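PDB 6A4E: oligoribonuclease from Colwellia psychrerythraea, which probably hydrolyses very short RNA oligonucleotides to mononucleotides as a 3'-to-5' exoribonuclease of the RNase H-like clan. Local coordinates for residues E27-I32 / G43-I48. The protein carries 1 engineered substitution. Sequence-based numbering, arbitrary orientation.
Sequences EIAIII and GPIFAI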
loop_
_atom_site.group_PDB
_atom_site.type_symbol
_atom_site.label_atom_id
_atom_site.label_comp_id
_atom_site.label_asym_id
_atom_site.label_seq_id
_atom_site.Cartn_x
_atom_site.Cartn_y
_atom_site.Cartn_z
ATOM N N GLU A 27 15.072 12.142 -1.112
ATOM C CA GLU A 27 14.270 13.180 -1.747
ATOM C C GLU A 27 12.793 13.087 -1.384
ATOM O O GLU A 27 12.263 11.999 -1.198
ATOM C CB GLU A 27 14.430 13.113 -3.260
ATOM C CG GLU A 27 14.098 14.418 -3.955
ATOM C CD GLU A 27 14.125 14.295 -5.475
ATOM O OE1 GLU A 27 14.117 13.151 -5.990
ATOM O OE2 GLU A 27 14.147 15.349 -6.152
ATOM N N ILE A 28 12.144 14.246 -1.292
ATOM C CA ILE A 28 10.717 14.352 -0.987
ATOM C C ILE A 28 10.099 15.438 -1.850
ATOM O O ILE A 28 10.611 16.559 -1.868
ATOM C CB ILE A 28 10.411 14.744 0.505
ATOM C CG1 ILE A 28 11.390 14.114 1.485
ATOM C CG2 ILE A 28 8.965 14.382 0.880
ATOM C CD1 ILE A 28 11.122 14.520 2.921
ATOM N N ALA A 29 8.997 15.115 -2.532
ATOM C CA ALA A 29 8.154 16.127 -3.157
ATOM C C ALA A 29 6.691 15.866 -2.828
ATOM O O ALA A 29 6.284 14.712 -2.694
ATOM C CB ALA A 29 8.358 16.151 -4.649
ATOM N N ILE A 30 5.916 16.947 -2.723
ATOM C CA ILE A 30 4.492 16.889 -2.391
ATOM C C ILE A 30 3.687 17.743 -3.354
ATOM O O ILE A 30 4.034 18.914 -3.597
ATOM C CB ILE A 30 4.190 17.403 -0.945
ATOM C CG1 ILE A 30 5.142 16.790 0.081
ATOM C CG2 ILE A 30 2.738 17.141 -0.565
ATOM C CD1 ILE A 30 5.098 17.483 1.410
ATOM N N ILE A 31 2.615 17.166 -3.896
ATOM C CA ILE A 31 1.614 17.951 -4.611
ATOM C C ILE A 31 0.226 17.710 -4.015
ATOM O O ILE A 31 -0.151 16.568 -3.716
ATOM C CB ILE A 31 1.583 17.627 -6.111
ATOM C CG1 ILE A 31 2.856 18.120 -6.785
ATOM C CG2 ILE A 31 0.400 18.308 -6.783
ATOM C CD1 ILE A 31 3.037 17.637 -8.209
ATOM N N ILE A 32 -0.508 18.803 -3.832
ATOM C CA ILE A 32 -1.919 18.754 -3.465
ATOM C C ILE A 32 -2.782 18.887 -4.722
ATOM O O ILE A 32 -2.610 19.829 -5.496
ATOM C CB ILE A 32 -2.301 19.899 -2.477
ATOM C CG1 ILE A 32 -1.266 20.028 -1.350
ATOM C CG2 ILE A 32 -3.744 19.721 -1.953
ATOM C CD1 ILE A 32 -1.259 18.866 -0.413
ATOM N N GLY A 43 4.528 21.563 -3.224
ATOM C CA GLY A 43 5.280 21.769 -2.001
ATOM C C GLY A 43 6.705 22.086 -2.355
ATOM O O GLY A 43 7.075 22.001 -3.535
ATOM N N PRO A 44 7.520 22.454 -1.350
ATOM C CA PRO A 44 8.932 22.672 -1.677
ATOM C C PRO A 44 9.578 21.350 -2.033
ATOM O O PRO A 44 9.063 20.290 -1.676
ATOM C CB PRO A 44 9.529 23.262 -0.385
ATOM C CG PRO A 44 8.386 23.298 0.636
ATOM C CD PRO A 44 7.290 22.418 0.103
ATOM N N ILE A 45 10.671 21.396 -2.770
ATOM C CA ILE A 45 11.370 20.167 -3.070
ATOM C C ILE A 45 12.655 20.124 -2.249
ATOM O O ILE A 45 13.443 21.076 -2.227
ATOM C CB ILE A 45 11.682 20.028 -4.563
ATOM C CG1 ILE A 45 10.565 20.649 -5.410
ATOM C CG2 ILE A 45 11.867 18.565 -4.915
ATOM C CD1 ILE A 45 10.984 21.890 -6.180
ATOM N N PHE A 46 12.848 19.009 -1.563
ATOM C CA PHE A 46 13.992 18.831 -0.699
ATOM C C PHE A 46 14.849 17.657 -1.163
ATOM O O PHE A 46 14.402 16.506 -1.120
ATOM C CB PHE A 46 13.555 18.591 0.761
ATOM C CG PHE A 46 12.803 19.738 1.385
ATOM C CD1 PHE A 46 13.430 20.963 1.617
ATOM C CD2 PHE A 46 11.476 19.581 1.776
ATOM C CE1 PHE A 46 12.741 22.010 2.196
ATOM C CE2 PHE A 46 10.780 20.632 2.375
ATOM C CZ PHE A 46 11.418 21.843 2.580
ATOM N N ALA A 47 16.079 17.942 -1.578
ATOM C CA ALA A 47 17.107 16.914 -1.582
ATOM C C ALA A 47 17.683 16.857 -0.158
ATOM O O ALA A 47 18.029 17.895 0.420
ATOM C CB ALA A 47 18.183 17.214 -2.616
ATOM N N ILE A 48 17.762 15.658 0.415
ATOM C CA ILE A 48 18.174 15.516 1.806
ATOM C C ILE A 48 19.686 15.378 1.914
ATOM O O ILE A 48 20.295 14.481 1.284
ATOM C CB ILE A 48 17.500 14.294 2.491
ATOM C CG1 ILE A 48 15.975 14.432 2.458
ATOM C CG2 ILE A 48 17.944 14.181 3.915
ATOM C CD1 ILE A 48 15.482 15.717 3.044
#
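I28 and F46 face each other as an antiparallel hydrogen-bonded pair, and E27 and A47 beside them form a non-hydrogen-bonded pair with their CA atoms 4.7 Å apart. I28 N donates to F46 O over 3.2 Å, and a weak bond of 3.3 Å, though nearly straight (179°), returns from F46 N to I28 O. Farther along, G43 N reaches I30 O at 2.7 Å. Between these points the pairing is interrupted around P44, which has no N-H to give; the proline ring turns away from 27-32, and backbone bonding resumes at F46. Glycine suits position 43, where a CB would sit tightly against I30 O and crowd the proline ring.

Along 27-32 the side chains alternate between the two faces of the sheet. E27 is extended, with CG anti to the backbone N (chi1 -158°), which carries its carboxylate alongside I45, both side chains pointing the same way. The CG2 branch of I45 lies on the side of E27 and A29, 4.1 Å from E27 OE2 and 4.3 Å from A29 CB, while the end of this exposed isoleucine leads away from 27-32. The small alanine also accommodates A160 and I164 of helix 160-177. On the other face I28 and I30 are apolar, as befits burial: I28 packs on L13, while I30 and the partly exposed F46 lie against helix 82-94.

This is the hairpin of strands 25-33 and 39-47 at one edge of the RNase H-like sheet, with the outer strand interrupted around P44. E27 CA also makes a CA-H...O contact with F46 O (3.4 Å), giving that carbonyl a second, softer donor. The carboxylate, buried beside a methyl group, finds its polar partners elsewhere: R74 forms a salt bridge to OE2 and A160 N a hydrogen bond, an environment that would probably stabilise its negative charge.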